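Local coordinates for conserved domain protein (Bacillus anthracis, PDB 3FBQ), which is of unknown function but is built mainly of beta sheets and matches two uncharacterised families probably related to immunoglobulin-like E-set folds, at residues 78-89 with 101-112; 146-154 with 166-174. One frame throughout, in Å; residues are numbered along the deposited sequence.

Interaction 1: 78-89 with 101-112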
# COMPACT_ATOMS: atom_id res chain seq x y z
N ILE A 78 -14.83 -1.92 1.71
CA ILE A 78 -16.24 -1.71 1.87
C ILE A 78 -16.49 -0.47 2.76
O ILE A 78 -16.00 -0.37 3.88
CB ILE A 78 -16.83 -2.96 2.49
CG1 ILE A 78 -16.66 -4.09 1.52
CG2 ILE A 78 -18.30 -2.77 2.88
CD1 ILE A 78 -17.03 -5.45 2.06
N MET A 79 -17.25 0.47 2.24
CA MET A 79 -17.75 1.58 3.03
C MET A 79 -18.59 1.05 4.18
O MET A 79 -19.42 0.12 3.97
CB MET A 79 -18.56 2.45 2.11
CG MET A 79 -17.72 3.03 0.88
SD MET A 79 -15.91 3.50 1.15
CE MET A 79 -15.05 2.03 0.58
N ASP A 80 -18.38 1.58 5.40
CA ASP A 80 -19.21 1.24 6.57
C ASP A 80 -19.14 -0.26 6.90
O ASP A 80 -20.08 -0.85 7.47
CB ASP A 80 -20.66 1.52 6.27
CG ASP A 80 -21.14 2.89 6.72
OD1 ASP A 80 -21.11 3.15 7.95
OD2 ASP A 80 -21.63 3.67 5.86
N ALA A 81 -18.06 -0.90 6.47
CA ALA A 81 -17.76 -2.26 6.93
C ALA A 81 -17.54 -2.00 8.39
O ALA A 81 -17.05 -0.91 8.78
CB ALA A 81 -16.50 -2.76 6.30
N HIS A 82 -17.91 -2.92 9.25
CA HIS A 82 -17.46 -2.61 10.57
C HIS A 82 -16.03 -3.14 10.66
O HIS A 82 -15.11 -2.48 10.21
CB HIS A 82 -18.52 -2.89 11.63
CG HIS A 82 -19.64 -1.88 11.57
ND1 HIS A 82 -19.75 -0.81 12.44
CD2 HIS A 82 -20.65 -1.72 10.67
CE1 HIS A 82 -20.79 -0.07 12.11
NE2 HIS A 82 -21.36 -0.60 11.04
N GLY A 83 -15.77 -4.36 11.02
CA GLY A 83 -14.38 -4.75 10.65
C GLY A 83 -14.41 -5.21 9.22
O GLY A 83 -15.45 -5.21 8.57
N SER A 84 -13.28 -5.67 8.71
CA SER A 84 -13.36 -6.46 7.49
C SER A 84 -12.21 -7.42 7.36
O SER A 84 -11.10 -7.12 7.84
CB SER A 84 -13.41 -5.56 6.27
OG SER A 84 -12.11 -5.24 5.87
N SER A 85 -12.47 -8.57 6.74
CA SER A 85 -11.41 -9.46 6.29
C SER A 85 -11.48 -9.84 4.81
O SER A 85 -12.45 -9.52 4.12
CB SER A 85 -11.26 -10.66 7.21
OG SER A 85 -12.39 -11.48 7.35
N GLY A 86 -10.46 -10.49 4.28
CA GLY A 86 -10.47 -10.78 2.85
C GLY A 86 -9.36 -11.70 2.43
O GLY A 86 -8.55 -12.11 3.25
N SER A 87 -9.33 -11.98 1.14
CA SER A 87 -8.41 -12.88 0.48
C SER A 87 -8.26 -12.44 -0.96
O SER A 87 -9.13 -11.76 -1.51
CB SER A 87 -9.07 -14.24 0.44
OG SER A 87 -8.45 -15.17 1.32
N GLY A 88 -7.17 -12.83 -1.60
CA GLY A 88 -7.07 -12.68 -3.04
C GLY A 88 -6.10 -13.71 -3.59
O GLY A 88 -5.07 -14.01 -2.95
N LYS A 89 -6.46 -14.23 -4.77
CA LYS A 89 -5.73 -15.12 -5.66
C LYS A 89 -5.53 -14.42 -7.02
O LYS A 89 -6.35 -13.62 -7.48
CB LYS A 89 -6.67 -16.31 -6.02
CG LYS A 89 -6.64 -17.58 -5.18
CD LYS A 89 -8.04 -18.28 -5.28
CE LYS A 89 -7.99 -19.69 -4.70
NZ LYS A 89 -7.12 -20.62 -5.53
N MET A 101 -9.10 -13.04 -8.30
CA MET A 101 -10.36 -12.82 -7.55
C MET A 101 -9.98 -12.08 -6.30
O MET A 101 -8.98 -12.41 -5.66
CB MET A 101 -11.07 -14.18 -7.24
CG MET A 101 -12.31 -14.15 -6.26
SD MET A 101 -13.24 -15.76 -6.12
CE MET A 101 -11.97 -16.71 -5.38
N VAL A 102 -10.70 -11.03 -5.96
CA VAL A 102 -10.60 -10.52 -4.57
C VAL A 102 -11.95 -10.61 -3.79
O VAL A 102 -13.06 -10.37 -4.35
CB VAL A 102 -9.79 -9.19 -4.37
CG1 VAL A 102 -9.36 -8.45 -5.68
CG2 VAL A 102 -10.50 -8.32 -3.46
N THR A 103 -11.82 -10.93 -2.52
CA THR A 103 -12.91 -11.31 -1.65
C THR A 103 -12.87 -10.40 -0.44
O THR A 103 -11.86 -10.35 0.20
CB THR A 103 -12.52 -12.72 -1.16
OG1 THR A 103 -13.03 -13.65 -2.08
CG2 THR A 103 -13.00 -13.06 0.24
N THR A 104 -13.95 -9.72 -0.07
CA THR A 104 -13.93 -9.03 1.24
C THR A 104 -15.16 -9.38 2.12
O THR A 104 -16.28 -9.44 1.63
CB THR A 104 -13.78 -7.54 1.04
OG1 THR A 104 -12.72 -7.33 0.11
CG2 THR A 104 -13.45 -6.83 2.34
N THR A 105 -14.93 -9.61 3.40
CA THR A 105 -15.99 -9.94 4.32
C THR A 105 -16.11 -8.84 5.36
O THR A 105 -15.14 -8.55 6.07
CB THR A 105 -15.70 -11.32 4.98
OG1 THR A 105 -15.62 -12.25 3.90
CG2 THR A 105 -16.83 -11.77 5.82
N HIS A 106 -17.27 -8.21 5.47
CA HIS A 106 -17.45 -7.20 6.47
C HIS A 106 -17.92 -7.88 7.81
O HIS A 106 -18.34 -9.05 7.78
CB HIS A 106 -18.41 -6.17 5.95
CG HIS A 106 -19.84 -6.58 6.10
ND1 HIS A 106 -20.56 -7.16 5.08
CD2 HIS A 106 -20.68 -6.50 7.15
CE1 HIS A 106 -21.78 -7.41 5.50
NE2 HIS A 106 -21.89 -7.01 6.75
N HIS A 107 -17.78 -7.21 8.96
CA HIS A 107 -18.23 -7.76 10.28
C HIS A 107 -19.21 -6.81 10.96
O HIS A 107 -19.25 -6.61 12.17
CB HIS A 107 -17.05 -8.09 11.19
CG HIS A 107 -16.02 -8.91 10.52
ND1 HIS A 107 -14.68 -8.57 10.50
CD2 HIS A 107 -16.13 -10.04 9.78
CE1 HIS A 107 -14.01 -9.47 9.81
NE2 HIS A 107 -14.88 -10.36 9.34
N ASP A 108 -20.00 -6.19 10.12
CA ASP A 108 -21.19 -5.55 10.54
C ASP A 108 -22.10 -6.72 10.97
O ASP A 108 -22.23 -7.72 10.25
CB ASP A 108 -21.69 -4.76 9.35
CG ASP A 108 -22.99 -4.09 9.60
OD1 ASP A 108 -23.51 -4.18 10.76
OD2 ASP A 108 -23.50 -3.47 8.60
N SER A 109 -22.65 -6.62 12.17
CA SER A 109 -23.68 -7.55 12.69
C SER A 109 -24.73 -8.04 11.69
O SER A 109 -24.94 -9.22 11.54
CB SER A 109 -24.40 -6.90 13.83
OG SER A 109 -24.68 -7.90 14.73
N ASN A 110 -25.41 -7.14 11.01
CA ASN A 110 -26.32 -7.55 9.94
C ASN A 110 -25.68 -7.47 8.56
O ASN A 110 -24.75 -6.66 8.30
CB ASN A 110 -27.57 -6.69 9.90
CG ASN A 110 -28.03 -6.28 11.28
OD1 ASN A 110 -28.19 -7.14 12.16
ND2 ASN A 110 -28.23 -4.95 11.48
N LYS A 111 -26.21 -8.29 7.67
CA LYS A 111 -25.75 -8.29 6.32
C LYS A 111 -26.21 -6.98 5.65
O LYS A 111 -27.02 -6.26 6.18
CB LYS A 111 -26.14 -9.59 5.59
CG LYS A 111 -27.60 -9.90 5.48
CD LYS A 111 -27.88 -11.36 5.01
CE LYS A 111 -29.37 -11.61 5.06
NZ LYS A 111 -29.86 -12.47 3.96
N LYS A 112 -25.58 -6.63 4.53
CA LYS A 112 -25.82 -5.38 3.86
C LYS A 112 -26.59 -5.74 2.60
O LYS A 112 -26.18 -6.65 1.84
CB LYS A 112 -24.49 -4.75 3.48
CG LYS A 112 -23.70 -4.24 4.62
CD LYS A 112 -22.41 -3.65 4.08
CE LYS A 112 -21.61 -2.94 5.13
NZ LYS A 112 -22.54 -1.97 5.77

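Interaction 2: 146-154 with 166-174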
# COMPACT_ATOMS: atom_id res chain seq x y z
N MET A 146 -27.28 -10.67 -3.39
CA MET A 146 -28.26 -11.72 -3.49
C MET A 146 -28.92 -11.91 -2.11
O MET A 146 -28.28 -11.65 -1.10
CB MET A 146 -27.74 -13.01 -4.19
CG MET A 146 -26.56 -13.78 -3.64
SD MET A 146 -26.00 -15.14 -4.78
CE MET A 146 -27.53 -15.16 -5.56
N ASP A 147 -30.21 -12.26 -2.07
CA ASP A 147 -30.92 -12.64 -0.83
C ASP A 147 -30.45 -13.94 -0.24
O ASP A 147 -30.15 -14.91 -0.96
CB ASP A 147 -32.40 -12.84 -1.10
CG ASP A 147 -33.22 -11.58 -0.86
OD1 ASP A 147 -33.09 -10.98 0.27
OD2 ASP A 147 -33.99 -11.19 -1.81
N SER A 148 -30.42 -13.99 1.09
CA SER A 148 -30.24 -15.27 1.76
C SER A 148 -31.17 -15.44 2.98
O SER A 148 -31.48 -14.47 3.68
CB SER A 148 -28.83 -15.36 2.20
OG SER A 148 -28.65 -14.29 3.07
N LYS A 149 -31.55 -16.71 3.22
CA LYS A 149 -32.30 -17.13 4.40
C LYS A 149 -31.36 -17.42 5.54
O LYS A 149 -30.61 -18.41 5.50
CB LYS A 149 -33.08 -18.41 4.09
CG LYS A 149 -34.59 -18.20 4.11
CD LYS A 149 -35.37 -19.38 4.72
CE LYS A 149 -35.76 -19.14 6.16
NZ LYS A 149 -34.63 -19.44 7.10
N GLU A 150 -31.40 -16.56 6.56
CA GLU A 150 -30.61 -16.82 7.77
C GLU A 150 -31.48 -17.17 8.93
O GLU A 150 -32.45 -16.48 9.19
CB GLU A 150 -29.84 -15.64 8.25
CG GLU A 150 -29.54 -14.59 7.30
CD GLU A 150 -29.17 -13.35 8.09
OE1 GLU A 150 -28.13 -13.37 8.80
OE2 GLU A 150 -29.95 -12.38 8.05
N ARG A 151 -31.08 -18.22 9.63
CA ARG A 151 -31.69 -18.63 10.87
C ARG A 151 -30.64 -18.48 11.95
O ARG A 151 -29.43 -18.74 11.73
CB ARG A 151 -32.12 -20.08 10.79
CG ARG A 151 -33.27 -20.39 11.71
CD ARG A 151 -33.95 -21.68 11.30
NE ARG A 151 -33.11 -22.84 11.61
CZ ARG A 151 -33.16 -23.55 12.75
NH1 ARG A 151 -34.05 -23.24 13.70
NH2 ARG A 151 -32.34 -24.58 12.93
N THR A 152 -31.05 -18.03 13.13
CA THR A 152 -30.11 -18.05 14.25
C THR A 152 -30.20 -19.37 15.02
O THR A 152 -31.27 -19.76 15.46
CB THR A 152 -30.22 -16.83 15.17
OG1 THR A 152 -30.51 -17.28 16.50
CG2 THR A 152 -31.35 -15.91 14.69
N ILE A 153 -29.06 -20.05 15.13
CA ILE A 153 -28.95 -21.39 15.71
C ILE A 153 -28.00 -21.46 16.93
O ILE A 153 -27.19 -20.56 17.17
CB ILE A 153 -28.46 -22.42 14.67
CG1 ILE A 153 -26.96 -22.22 14.38
CG2 ILE A 153 -29.29 -22.34 13.46
CD1 ILE A 153 -26.48 -22.57 12.99
N GLY A 154 -28.08 -22.54 17.70
CA GLY A 154 -27.18 -22.78 18.82
C GLY A 154 -26.73 -24.22 18.68
O GLY A 154 -27.04 -24.87 17.68
N MET A 166 -21.98 -22.96 17.58
CA MET A 166 -22.65 -22.50 16.39
C MET A 166 -23.31 -21.16 16.72
O MET A 166 -23.52 -20.82 17.90
CB MET A 166 -23.65 -23.59 15.94
CG MET A 166 -23.04 -24.92 15.30
SD MET A 166 -21.62 -24.68 14.12
CE MET A 166 -20.21 -24.66 15.24
N GLU A 167 -23.61 -20.35 15.71
CA GLU A 167 -24.25 -19.04 15.98
C GLU A 167 -25.35 -18.79 14.95
O GLU A 167 -26.49 -18.39 15.27
CB GLU A 167 -23.24 -17.88 15.88
CG GLU A 167 -22.45 -17.43 17.15
CD GLU A 167 -21.32 -16.41 16.79
OE1 GLU A 167 -20.50 -15.97 17.66
OE2 GLU A 167 -21.22 -16.05 15.59
N LYS A 168 -25.00 -19.02 13.69
CA LYS A 168 -25.92 -18.66 12.64
C LYS A 168 -25.73 -19.48 11.41
O LYS A 168 -24.63 -19.97 11.15
CB LYS A 168 -25.73 -17.19 12.29
CG LYS A 168 -27.03 -16.56 11.94
CD LYS A 168 -26.85 -15.34 11.08
CE LYS A 168 -26.17 -14.17 11.82
NZ LYS A 168 -26.73 -14.06 13.21
N VAL A 169 -26.77 -19.60 10.61
CA VAL A 169 -26.60 -20.25 9.32
C VAL A 169 -27.25 -19.36 8.26
O VAL A 169 -28.26 -18.72 8.57
CB VAL A 169 -27.19 -21.70 9.36
CG1 VAL A 169 -28.70 -21.69 9.62
CG2 VAL A 169 -26.82 -22.49 8.09
N ALA A 170 -26.69 -19.28 7.05
CA ALA A 170 -27.30 -18.44 6.01
C ALA A 170 -27.20 -19.04 4.60
O ALA A 170 -26.14 -19.39 4.18
CB ALA A 170 -26.74 -17.01 6.05
N MET A 171 -28.31 -19.12 3.87
CA MET A 171 -28.35 -19.95 2.67
C MET A 171 -28.75 -19.11 1.47
O MET A 171 -29.87 -18.64 1.41
CB MET A 171 -29.29 -21.16 2.92
CG MET A 171 -29.02 -21.92 4.32
SD MET A 171 -30.46 -22.91 5.02
CE MET A 171 -31.42 -21.73 6.01
N SER A 172 -27.81 -18.87 0.54
CA SER A 172 -28.11 -18.22 -0.73
C SER A 172 -28.35 -19.27 -1.77
O SER A 172 -28.26 -20.45 -1.50
CB SER A 172 -26.94 -17.37 -1.21
OG SER A 172 -25.87 -18.16 -1.74
N PRO A 173 -28.63 -18.87 -2.99
CA PRO A 173 -28.90 -19.88 -4.00
C PRO A 173 -27.64 -20.63 -4.49
O PRO A 173 -27.73 -21.71 -5.13
CB PRO A 173 -29.48 -19.05 -5.15
CG PRO A 173 -29.98 -17.86 -4.51
CD PRO A 173 -29.06 -17.54 -3.43
N VAL A 174 -26.50 -20.07 -4.14
CA VAL A 174 -25.25 -20.34 -4.78
C VAL A 174 -24.33 -20.95 -3.69
O VAL A 174 -23.44 -21.76 -3.98
CB VAL A 174 -24.73 -18.95 -5.31
CG1 VAL A 174 -23.69 -18.38 -4.49
CG2 VAL A 174 -24.31 -19.03 -6.71

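Interaction 1: 78-89 with 101-112
Ser85 and Thr105 form one of three hydrogen-bonded pairs in the antiparallel beta hairpin of strands 84-92 and 97-106, at one margin, within the chain, of a five-stranded sheet. Their two backbone bonds, Ser85 N to Thr105 O at 2.8 Å and Thr105 N to Ser85 O at 2.6 Å, are followed by like pairs at Ser87-Thr103 and Lys89-Met101. Beyond Ser85-Thr105, at the open end of the hairpin, His107 N donates to Gly83 O.

Polar side chains join in there. The His107 ring, its CG beside the backbone N (chi1 -50°), turns back alongside the Gly83-Ser84 backbone and brings NE2 to Ser85 OG, a weak bond of 3.4 Å at the ring edge; Asn214 O is the stronger partner of this hydroxyl. Serine hydroxyls also reach the second subunit, Ser84 OG bonding Asn138 and Ser87 OG Asn38 of that chain, whose strand continues the sheet beside Gly86-Gly88.

Apolar contact comes from the type II turn 78-81. The Ile78 and Thr104 side chains slide past each other in opposite directions, CD1 of Ile78 3.8 Å from CG2 of Thr104, and Ala81 CB meets His106 CB.

Lys112 ties the turn to segment 101-112: it lays CD over one face of the His106 ring, toward its rim, then bends at its last torsion, and NZ reaches both Asp108 OD2, in a weakly hydrogen-bonded salt bridge, and Asp80 O, from above its carbonyl plane at 3.2 Å.

Interaction 2: 146-154 with 166-174
A second antiparallel beta hairpin, of strands 149-157 and 162-171, starts the eight-stranded sheet of the DUF5643 region, with 149-157 as its outermost strand within the chain. Lys149-Met171 and Arg151-Val169 are the hydrogen-bonded pairs, Glu150-Ala170 and Thr152-Lys168 the non-hydrogen-bonded ones between and beyond them. Val169 N donates to Arg151 O at 3.0 Å, and Ile153 N adds one more bond, to Glu167 O. Near that last bond the strand is irregular, since Glu167 and Lys168 together face Tyr179 in a classic beta bulge.

On the face of Glu150, Lys168 and Ala170, the Glu150 chain extends beyond CG and carries OE1 across the Lys168 chain, 3.3 Å from CD. OE1 and Lys168 NZ stay 4.7 Å apart, so any attraction is at a distance. Glu150 CG also touches Ala170 CB.

Apolar contacts gather at the Ile153 end. Ile153 holds CG1 between its backbone N and carbonyl carbon (chi1 73°), which turns CG1 toward strand 166-171, so that CD1 lies 3.8 Å from Val169 CB, the two side chains crossing at about a right angle; CG1 meanwhile touches Met166 CB. Ile288 of strand 281-289 packs on both Ile153 and Met166. On the face they share with Arg151 and Val169, Lys149 and Met171 lie side by side and point the same way, with Met171 CE 3.5 Å from Lys149 O.

Beyond the strands, Ser172 OG accepts from Val174 N, an ST turn, and also bonds Ser175 O. This turn presents Pro173 and Val174 to Met146, beside Phe27 of helix 24-27: the thioether meets Val174 crosswise, SD to CG1 4.0 Å, while the Met146 methyl CE ends against the Pro173 ring at CD, 3.5 Å away.

Overall arrangement
The two hairpins follow one another along the chain, interaction 1 closing before interaction 2 opens, and their centres lie about 17 Å apart. They belong to different sheets, a five-stranded one and an eight-stranded one, and meet where the loop after strand 97-106 runs beside the start of strand 149-157. There Lys111 NZ is modelled 2.4 Å from Ser148 OG, probably a hydrogen bond, though the length is too short to be relied on, and Lys111 CE packs against Glu150 OE2. The neighbouring Lys112 O accepts from Ser145, just before segment 146-154. Unlike interaction 1, interaction 2 is touched by no other chain of the assembly.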